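Local atomic coordinates of ATP-dependent DNA helicase (Mycobacterium smegmatis, PDB entry 5V9X), a protein that unwinds RNA:DNA hybrids as a 3'-to-5' helicase that tracks along single-stranded DNA and is powered by ATP hydrolysis. Residues I68-S73 with P250-T255; L225-R230 with G409-G414; V394-Q399 with I423-L428. One frame throughout, in Å; residues are numbered along the deposited sequence.

Interaction 1 of 3, residues I68-S73 with P250-T255. With ANP (phosphoaminophosphonic acid-adenylate ester), chain C.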
loop_
_atom_site.group_PDB
_atom_site.type_symbol
_atom_site.label_atom_id
_atom_site.label_comp_id
_atom_site.label_asym_id
_atom_site.label_seq_id
_atom_site.Cartn_x
_atom_site.Cartn_y
_atom_site.Cartn_z
ATOM N N ILE A 68 -0.483 13.380 -14.050
ATOM C CA ILE A 68 -1.519 13.217 -13.036
ATOM C C ILE A 68 -2.854 13.394 -13.745
ATOM O O ILE A 68 -3.247 14.518 -14.082
ATOM C CB ILE A 68 -1.363 14.215 -11.885
ATOM C CG1 ILE A 68 0.045 14.125 -11.291
ATOM C CG2 ILE A 68 -2.416 13.965 -10.816
ATOM C CD1 ILE A 68 0.359 15.234 -10.314
ATOM N N ALA A 69 -3.558 12.290 -13.974
ATOM C CA ALA A 69 -4.821 12.310 -14.696
ATOM C C ALA A 69 -5.628 11.092 -14.279
ATOM O O ALA A 69 -5.052 10.084 -13.853
ATOM C CB ALA A 69 -4.593 12.320 -16.216
ATOM N N PRO A 70 -6.966 11.148 -14.393
ATOM C CA PRO A 70 -7.797 10.014 -13.957
ATOM C C PRO A 70 -7.546 8.726 -14.728
ATOM O O PRO A 70 -6.719 8.686 -15.644
ATOM C CB PRO A 70 -9.226 10.526 -14.179
ATOM C CG PRO A 70 -9.096 11.647 -15.154
ATOM C CD PRO A 70 -7.782 12.286 -14.847
ATOM N N THR A 71 -8.275 7.664 -14.369
ATOM C CA THR A 71 -7.978 6.339 -14.907
ATOM C C THR A 71 -8.325 6.225 -16.386
ATOM O O THR A 71 -7.715 5.422 -17.102
ATOM C CB THR A 71 -8.717 5.268 -14.104
ATOM O OG1 THR A 71 -10.094 5.638 -13.959
ATOM C CG2 THR A 71 -8.089 5.109 -12.725
ATOM N N GLY A 72 -9.287 7.006 -16.864
ATOM C CA GLY A 72 -9.627 6.986 -18.273
ATOM C C GLY A 72 -8.999 8.129 -19.041
ATOM O O GLY A 72 -9.707 8.956 -19.625
ATOM N N SER A 73 -7.665 8.189 -19.053
ATOM C CA SER A 73 -6.953 9.291 -19.687
ATOM C C SER A 73 -5.910 8.860 -20.709
ATOM O O SER A 73 -5.427 9.715 -21.460
ATOM C CB SER A 73 -6.265 10.164 -18.627
ATOM O OG SER A 73 -7.186 10.583 -17.637
ATOM N N PRO A 250 -3.675 18.110 -16.006
ATOM C CA PRO A 250 -4.754 18.881 -16.628
ATOM C C PRO A 250 -6.062 18.672 -15.888
ATOM O O PRO A 250 -6.173 17.751 -15.064
ATOM C CB PRO A 250 -4.814 18.302 -18.048
ATOM C CG PRO A 250 -4.414 16.879 -17.860
ATOM C CD PRO A 250 -3.379 16.875 -16.755
ATOM N N PRO A 251 -7.080 19.516 -16.148
ATOM C CA PRO A 251 -8.378 19.354 -15.474
ATOM C C PRO A 251 -8.953 17.951 -15.584
ATOM O O PRO A 251 -9.159 17.431 -16.685
ATOM C CB PRO A 251 -9.266 20.378 -16.190
ATOM C CG PRO A 251 -8.320 21.444 -16.609
ATOM C CD PRO A 251 -7.037 20.741 -16.967
ATOM N N ALA A 252 -9.220 17.335 -14.435
ATOM C CA ALA A 252 -9.650 15.946 -14.360
ATOM C C ALA A 252 -11.169 15.882 -14.269
ATOM O O ALA A 252 -11.763 16.415 -13.325
ATOM C CB ALA A 252 -9.014 15.245 -13.160
ATOM N N ALA A 253 -11.789 15.229 -15.247
ATOM C CA ALA A 253 -13.216 14.927 -15.230
ATOM C C ALA A 253 -13.357 13.412 -15.327
ATOM O O ALA A 253 -13.231 12.835 -16.412
ATOM C CB ALA A 253 -13.951 15.635 -16.365
ATOM N N LYS A 254 -13.594 12.767 -14.187
ATOM C CA LYS A 254 -13.835 11.331 -14.126
ATOM C C LYS A 254 -15.113 11.101 -13.339
ATOM O O LYS A 254 -15.231 11.556 -12.197
ATOM C CB LYS A 254 -12.662 10.592 -13.479
ATOM C CG LYS A 254 -12.861 9.091 -13.366
ATOM C CD LYS A 254 -13.061 8.448 -14.729
ATOM C CE LYS A 254 -13.419 6.978 -14.589
ATOM N NZ LYS A 254 -13.542 6.292 -15.906
ATOM N N THR A 255 -16.063 10.400 -13.945
ATOM C CA THR A 255 -17.367 10.172 -13.341
ATOM C C THR A 255 -17.409 8.785 -12.715
ATOM O O THR A 255 -17.103 7.789 -13.378
ATOM C CB THR A 255 -18.480 10.315 -14.379
ATOM O OG1 THR A 255 -18.282 11.522 -15.126
ATOM C CG2 THR A 255 -19.840 10.365 -13.695
HETATM P PG ANP C . -5.021 3.925 -15.258
HETATM O O1G ANP C . -5.979 3.060 -14.504
HETATM O O2G ANP C . -3.608 3.230 -15.313
HETATM O O3G ANP C . -4.890 5.331 -14.541
HETATM P PB ANP C . -4.550 5.041 -17.746
HETATM O O1B ANP C . -3.116 4.443 -17.686
HETATM O O2B ANP C . -4.533 6.449 -17.256
HETATM N N3B ANP C . -5.607 4.128 -16.827
HETATM P PA ANP C . -4.780 3.760 -20.128
HETATM O O1A ANP C . -4.872 2.469 -19.400
HETATM O O2A ANP C . -3.414 4.014 -20.763
HETATM O O3A ANP C . -5.056 5.024 -19.212
HETATM O "O5'" ANP C . -5.918 3.839 -21.224
HETATM C "C5'" ANP C . -7.355 3.648 -20.997
HETATM C "C4'" ANP C . -7.963 3.005 -22.220
HETATM O "O4'" ANP C . -8.205 3.999 -23.250
HETATM C "C3'" ANP C . -7.056 1.974 -22.879
HETATM O "O3'" ANP C . -7.852 1.040 -23.592
HETATM C "C2'" ANP C . -6.259 2.826 -23.867
HETATM O "O2'" ANP C . -5.476 2.056 -24.793
HETATM C "C1'" ANP C . -7.364 3.759 -24.370
HETATM N N9 ANP C . -6.925 5.061 -24.882
HETATM C C8 ANP C . -5.688 5.644 -24.790
HETATM N N7 ANP C . -5.616 6.836 -25.336
HETATM C C5 ANP C . -6.892 7.046 -25.834
HETATM C C6 ANP C . -7.473 8.123 -26.529
HETATM N N6 ANP C . -6.812 9.236 -26.855
HETATM N N1 ANP C . -8.775 8.014 -26.883
HETATM C C2 ANP C . -9.440 6.902 -26.556
HETATM N N3 ANP C . -8.997 5.823 -25.904
HETATM C C4 ANP C . -7.709 5.960 -25.565
#
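P70 and K254 mark the closest backbone approach of loops 68-73 and 250-255, their CA atoms 6.2 Å apart, and the two runs diverge by 39° end to end with no hydrogen bond passing between them. The P70 ring is the centre of the contact. Its CB lies 3.5 Å from K254 CB, while CD, on the other side of the ring, sits 3.6 Å from A252 CB, so the proline rests against two side chains of an extended linker whose intervening A253 points away. Further back, P250 CD meets the carbonyl I68 O at 3.6 Å, and P250 also packs on helix 50-60.

Segment 68-73 leads from strand 64-68 into helix 75-88, a strand-loop-helix passage that fits the Walker A P-loop of a helicase; P70 and T71 belong to the AMP-PNP pocket. The two branches of T71 part company. CG2 approaches the gamma-phosphate, 3.4 Å from ANP O1G, whereas OG1, lodged between backbone N and carbonyl carbon (chi1 49°), faces K254 CE at 3.6 Å. The lysine leaves its backbone with CG anti to N, bends once at chi2 (60°) and then runs straight, passing P70 and crossing the T71 side chain at about a right angle. Its ammonium is held by the carbonyl of E422. Within the loop, S73 OG bonds to P70 O at 2.8 Å from above the carbonyl plane, and the neighbouring A69 O accepts from K75 NZ, an amine that also binds ANP.

Interaction 2 of 3, residues L225-R230 with G409-G414; sequences LSATVR and GLQRVG
A small, buried, largely polar contact joins T228 to Q411 across the interface of the two RecA-like domains. The segment 225-230 runs off the end of strand 221-226 in the first domain, and its Ser-Ala-Thr sequence is that of helicase motif III; G409-G414, on helix 406-413 of the second, carries the Gln-Arg start of motif VI. One direct hydrogen bond spans the gap: Q411 NE2 donates to T228 OG1 over 3.3 Å, at 160°, with the hydroxyl close to the amide plane. The glutamine CG stands anti to the carbonyl carbon (chi1 -70°), and a bend at chi2 (-73°) carries the amide to the loop. There NE2 also lies 4.0 Å from A227 CB, a methyl that packs on K75 and sits close to the bound nucleotide. Beside the bond, T228 CG2 meets L410 CB at 4.2 Å. S226 OG accepts from T228 N at 3.1 Å, forming an ST turn, and takes a weak bond from T228 OG1. The backbone of Q411 has a separate task, its carbonyl accepting from NE of R415, whose NH2 binds ANP. The T228 hydroxyl thus accepts from one domain and weakly donates within its own, which probably helps to orient it; with one direct hydrogen bond between these two segments, this contact could plausibly be made and broken as the domains respond to nucleotide.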
loop_
_atom_site.group_PDB
_atom_site.type_symbol
_atom_site.label_atom_id
_atom_site.label_comp_id
_atom_site.label_asym_id
_atom_site.label_seq_id
_atom_site.Cartn_x
_atom_site.Cartn_y
_atom_site.Cartn_z
ATOM N N LEU A 225 3.431 8.115 -13.634
ATOM C CA LEU A 225 2.008 8.092 -13.942
ATOM C C LEU A 225 1.224 7.704 -12.698
ATOM O O LEU A 225 1.621 6.791 -11.970
ATOM C CB LEU A 225 1.701 7.098 -15.070
ATOM C CG LEU A 225 2.610 7.146 -16.296
ATOM C CD1 LEU A 225 2.347 5.961 -17.211
ATOM C CD2 LEU A 225 2.413 8.452 -17.037
ATOM N N SER A 226 0.113 8.399 -12.460
ATOM C CA SER A 226 -0.788 8.052 -11.368
ATOM C C SER A 226 -2.030 8.925 -11.437
ATOM O O SER A 226 -1.944 10.113 -11.757
ATOM C CB SER A 226 -0.116 8.217 -9.999
ATOM O OG SER A 226 -1.028 7.927 -8.953
ATOM N N ALA A 227 -3.178 8.324 -11.134
ATOM C CA ALA A 227 -4.428 9.054 -11.002
ATOM C C ALA A 227 -4.632 9.630 -9.609
ATOM O O ALA A 227 -5.574 10.405 -9.406
ATOM C CB ALA A 227 -5.606 8.140 -11.349
ATOM N N THR A 228 -3.779 9.270 -8.648
ATOM C CA THR A 228 -3.955 9.627 -7.238
ATOM C C THR A 228 -2.623 10.155 -6.705
ATOM O O THR A 228 -1.845 9.417 -6.096
ATOM C CB THR A 228 -4.454 8.422 -6.440
ATOM O OG1 THR A 228 -3.590 7.303 -6.675
ATOM C CG2 THR A 228 -5.868 8.053 -6.865
ATOM N N VAL A 229 -2.370 11.441 -6.931
ATOM C CA VAL A 229 -1.116 12.081 -6.547
ATOM C C VAL A 229 -1.427 13.221 -5.590
ATOM O O VAL A 229 -2.139 14.166 -5.953
ATOM C CB VAL A 229 -0.338 12.602 -7.766
ATOM C CG1 VAL A 229 0.951 13.273 -7.318
ATOM C CG2 VAL A 229 -0.046 11.473 -8.733
ATOM N N ARG A 230 -0.883 13.140 -4.381
ATOM C CA ARG A 230 -0.995 14.208 -3.399
ATOM C C ARG A 230 0.072 14.039 -2.322
ATOM O O ARG A 230 0.094 13.014 -1.625
ATOM C CB ARG A 230 -2.390 14.231 -2.774
ATOM C CG ARG A 230 -2.481 15.067 -1.513
ATOM C CD ARG A 230 -3.919 15.260 -1.078
ATOM N NE ARG A 230 -4.009 15.715 0.307
ATOM C CZ ARG A 230 -5.095 16.259 0.844
ATOM N NH1 ARG A 230 -6.187 16.430 0.111
ATOM N NH2 ARG A 230 -5.087 16.642 2.114
ATOM N N GLY A 409 -9.422 2.876 -3.294
ATOM C CA GLY A 409 -10.797 2.787 -3.762
ATOM C C GLY A 409 -10.996 3.449 -5.113
ATOM O O GLY A 409 -11.764 2.962 -5.946
ATOM N N LEU A 410 -10.306 4.567 -5.349
ATOM C CA LEU A 410 -10.352 5.211 -6.657
ATOM C C LEU A 410 -9.610 4.396 -7.707
ATOM O O LEU A 410 -10.000 4.396 -8.881
ATOM C CB LEU A 410 -9.762 6.618 -6.572
ATOM C CG LEU A 410 -10.622 7.691 -5.904
ATOM C CD1 LEU A 410 -9.805 8.943 -5.653
ATOM C CD2 LEU A 410 -11.832 8.006 -6.768
ATOM N N GLN A 411 -8.538 3.709 -7.312
ATOM C CA GLN A 411 -7.807 2.876 -8.259
ATOM C C GLN A 411 -8.560 1.585 -8.562
ATOM O O GLN A 411 -8.620 1.156 -9.721
ATOM C CB GLN A 411 -6.411 2.572 -7.715
ATOM C CG GLN A 411 -5.483 3.779 -7.681
ATOM C CD GLN A 411 -4.994 4.188 -9.062
ATOM O OE1 GLN A 411 -5.374 3.592 -10.075
ATOM N NE2 GLN A 411 -4.144 5.208 -9.109
ATOM N N ARG A 412 -9.151 0.966 -7.539
ATOM C CA ARG A 412 -9.867 -0.289 -7.736
ATOM C C ARG A 412 -11.108 -0.086 -8.598
ATOM O O ARG A 412 -11.291 -0.763 -9.615
ATOM C CB ARG A 412 -10.234 -0.900 -6.380
ATOM C CG ARG A 412 -9.036 -1.447 -5.620
ATOM C CD ARG A 412 -9.442 -2.124 -4.324
ATOM N NE ARG A 412 -8.276 -2.485 -3.523
ATOM C CZ ARG A 412 -8.333 -3.125 -2.360
ATOM N NH1 ARG A 412 -9.505 -3.486 -1.854
ATOM N NH2 ARG A 412 -7.216 -3.406 -1.702
ATOM N N VAL A 413 -11.977 0.850 -8.204
ATOM C CA VAL A 413 -13.182 1.120 -8.986
ATOM C C VAL A 413 -12.820 1.575 -10.394
ATOM O O VAL A 413 -13.579 1.347 -11.345
ATOM C CB VAL A 413 -14.067 2.154 -8.259
ATOM C CG1 VAL A 413 -15.258 2.562 -9.121
ATOM C CG2 VAL A 413 -14.548 1.593 -6.925
ATOM N N GLY A 414 -11.648 2.191 -10.559
ATOM C CA GLY A 414 -11.204 2.625 -11.873
ATOM C C GLY A 414 -11.058 1.507 -12.886
ATOM O O GLY A 414 -11.074 1.776 -14.092
#

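Interaction 3 of 3, residues V394-Q399 with I423-L428; sequences VDLVIQ and ISQGVL
Q425 lays its side chain obliquely across L396, with CG 4.0 Å from L396 CD1. The two residues sit on neighbouring parallel strands, 394-400 and 424-429, which helix 406-413 connects as a beta-alpha-beta unit in the second RecA-like domain. Over 394-399 and 424-428 the strand directions differ by 20°. V397, bridged to G426, pairs in both directions: its N-H reaches Q425 O at 3.0 Å, and its carbonyl receives V427 N at 3.0 Å. Q399 N then bonds to V427 O at 2.7 Å, and all three bonds are nearly straight. I398, in between, directs its backbone bonds to I294 and F296 of strand 292-296, the usual alternation in a parallel sheet. On one face, I398 and V427 lie under L286 of helix 276-288, and L396 CD1 adds to this layer at 4.2 Å from V427 CG2. The opposite face carries the side chains of V397, Q399 and L428, with helix 406-413 over V397. With CG anti to the backbone N and a bend at chi2 (63°), Q399 turns its amide away from L428 and offers OE1 to R412 NH1. Its aliphatic root stays behind, CB 3.8 Å from L428 CG.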
loop_
_atom_site.group_PDB
_atom_site.type_symbol
_atom_site.label_atom_id
_atom_site.label_comp_id
_atom_site.label_asym_id
_atom_site.label_seq_id
_atom_site.Cartn_x
_atom_site.Cartn_y
_atom_site.Cartn_z
ATOM N N VAL A 394 -14.832 -5.158 -18.285
ATOM C CA VAL A 394 -15.243 -4.976 -16.897
ATOM C C VAL A 394 -16.069 -3.696 -16.804
ATOM O O VAL A 394 -15.552 -2.596 -17.013
ATOM C CB VAL A 394 -14.035 -4.925 -15.954
ATOM C CG1 VAL A 394 -14.491 -4.707 -14.519
ATOM C CG2 VAL A 394 -13.221 -6.201 -16.068
ATOM N N ASP A 395 -17.360 -3.836 -16.493
ATOM C CA ASP A 395 -18.227 -2.683 -16.277
ATOM C C ASP A 395 -18.781 -2.648 -14.856
ATOM O O ASP A 395 -19.808 -2.006 -14.609
ATOM C CB ASP A 395 -19.365 -2.651 -17.303
ATOM C CG ASP A 395 -20.208 -3.917 -17.302
ATOM O OD1 ASP A 395 -19.824 -4.904 -16.641
ATOM O OD2 ASP A 395 -21.263 -3.921 -17.972
ATOM N N LEU A 396 -18.115 -3.318 -13.916
ATOM C CA LEU A 396 -18.513 -3.287 -12.514
ATOM C C LEU A 396 -17.328 -3.694 -11.653
ATOM O O LEU A 396 -16.653 -4.683 -11.954
ATOM C CB LEU A 396 -19.700 -4.222 -12.248
ATOM C CG LEU A 396 -20.212 -4.258 -10.805
ATOM C CD1 LEU A 396 -21.024 -3.012 -10.489
ATOM C CD2 LEU A 396 -21.023 -5.518 -10.535
ATOM N N VAL A 397 -17.073 -2.927 -10.597
ATOM C CA VAL A 397 -16.148 -3.313 -9.538
ATOM C C VAL A 397 -16.922 -3.329 -8.229
ATOM O O VAL A 397 -17.626 -2.365 -7.906
ATOM C CB VAL A 397 -14.939 -2.363 -9.442
ATOM C CG1 VAL A 397 -14.172 -2.616 -8.150
ATOM C CG2 VAL A 397 -14.022 -2.540 -10.642
ATOM N N ILE A 398 -16.806 -4.424 -7.488
ATOM C CA ILE A 398 -17.420 -4.557 -6.174
ATOM C C ILE A 398 -16.308 -4.594 -5.137
ATOM O O ILE A 398 -15.339 -5.351 -5.281
ATOM C CB ILE A 398 -18.302 -5.812 -6.084
ATOM C CG1 ILE A 398 -19.447 -5.736 -7.096
ATOM C CG2 ILE A 398 -18.845 -5.972 -4.679
ATOM C CD1 ILE A 398 -20.338 -6.956 -7.093
ATOM N N GLN A 399 -16.440 -3.771 -4.101
ATOM C CA GLN A 399 -15.467 -3.696 -3.017
ATOM C C GLN A 399 -16.116 -4.253 -1.757
ATOM O O GLN A 399 -17.070 -3.669 -1.234
ATOM C CB GLN A 399 -14.992 -2.261 -2.803
ATOM C CG GLN A 399 -14.094 -2.081 -1.589
ATOM C CD GLN A 399 -12.802 -2.863 -1.701
ATOM O OE1 GLN A 399 -12.189 -2.914 -2.766
ATOM N NE2 GLN A 399 -12.384 -3.483 -0.601
ATOM N N ILE A 423 -17.998 5.907 -17.491
ATOM C CA ILE A 423 -18.298 5.925 -16.064
ATOM C C ILE A 423 -17.776 4.641 -15.430
ATOM O O ILE A 423 -17.848 3.562 -16.028
ATOM C CB ILE A 423 -19.813 6.085 -15.831
ATOM C CG1 ILE A 423 -20.304 7.422 -16.390
ATOM C CG2 ILE A 423 -20.158 5.964 -14.352
ATOM C CD1 ILE A 423 -21.806 7.591 -16.322
ATOM N N SER A 424 -17.238 4.758 -14.219
ATOM C CA SER A 424 -16.797 3.607 -13.441
ATOM C C SER A 424 -17.868 3.275 -12.411
ATOM O O SER A 424 -18.170 4.095 -11.538
ATOM C CB SER A 424 -15.458 3.885 -12.759
ATOM O OG SER A 424 -14.442 4.141 -13.713
ATOM N N GLN A 425 -18.437 2.079 -12.514
ATOM C CA GLN A 425 -19.506 1.640 -11.626
ATOM C C GLN A 425 -18.899 0.879 -10.452
ATOM O O GLN A 425 -18.181 -0.106 -10.651
ATOM C CB GLN A 425 -20.495 0.766 -12.395
ATOM C CG GLN A 425 -21.874 0.664 -11.775
ATOM C CD GLN A 425 -22.862 -0.022 -12.695
ATOM O OE1 GLN A 425 -22.678 -0.049 -13.916
ATOM N NE2 GLN A 425 -23.916 -0.586 -12.116
ATOM N N GLY A 426 -19.184 1.333 -9.233
ATOM C CA GLY A 426 -18.592 0.725 -8.056
ATOM C C GLY A 426 -19.541 0.544 -6.891
ATOM O O GLY A 426 -20.200 1.496 -6.464
ATOM N N VAL A 427 -19.612 -0.673 -6.357
ATOM C CA VAL A 427 -20.473 -0.998 -5.227
ATOM C C VAL A 427 -19.596 -1.434 -4.060
ATOM O O VAL A 427 -18.674 -2.239 -4.236
ATOM C CB VAL A 427 -21.491 -2.098 -5.586
ATOM C CG1 VAL A 427 -22.329 -2.461 -4.372
ATOM C CG2 VAL A 427 -22.379 -1.644 -6.733
ATOM N N LEU A 428 -19.882 -0.900 -2.876
ATOM C CA LEU A 428 -19.182 -1.259 -1.649
ATOM C C LEU A 428 -20.135 -2.001 -0.721
ATOM O O LEU A 428 -21.260 -1.547 -0.489
ATOM C CB LEU A 428 -18.624 -0.018 -0.945
ATOM C CG LEU A 428 -17.202 0.443 -1.286
ATOM C CD1 LEU A 428 -17.119 1.023 -2.691
ATOM C CD2 LEU A 428 -16.713 1.451 -0.257
#

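Overall arrangement
Following the chain, 68-73 opens interaction 1 and 225-230 opens interaction 2 before 250-255 closes the first, so these two cross. Interaction 3 opens at 394-399, after interaction 1 has closed; 409-414 then closes interaction 2, and 423-428 closes interaction 3, which gives a second crossing. Interactions 1 and 3 follow in series. Interaction 1 sets the linker between the two parallel sheets against the nucleotide loop, interaction 2 bridges the two domains, and interaction 3 lies wholly in the second. Helix 406-413, which supplies one side of interaction 2, also packs V413 against V397 in the sheet of interaction 3. A227 CB touches P70, and T255 O probably bonds to S424 N, making the set continuous.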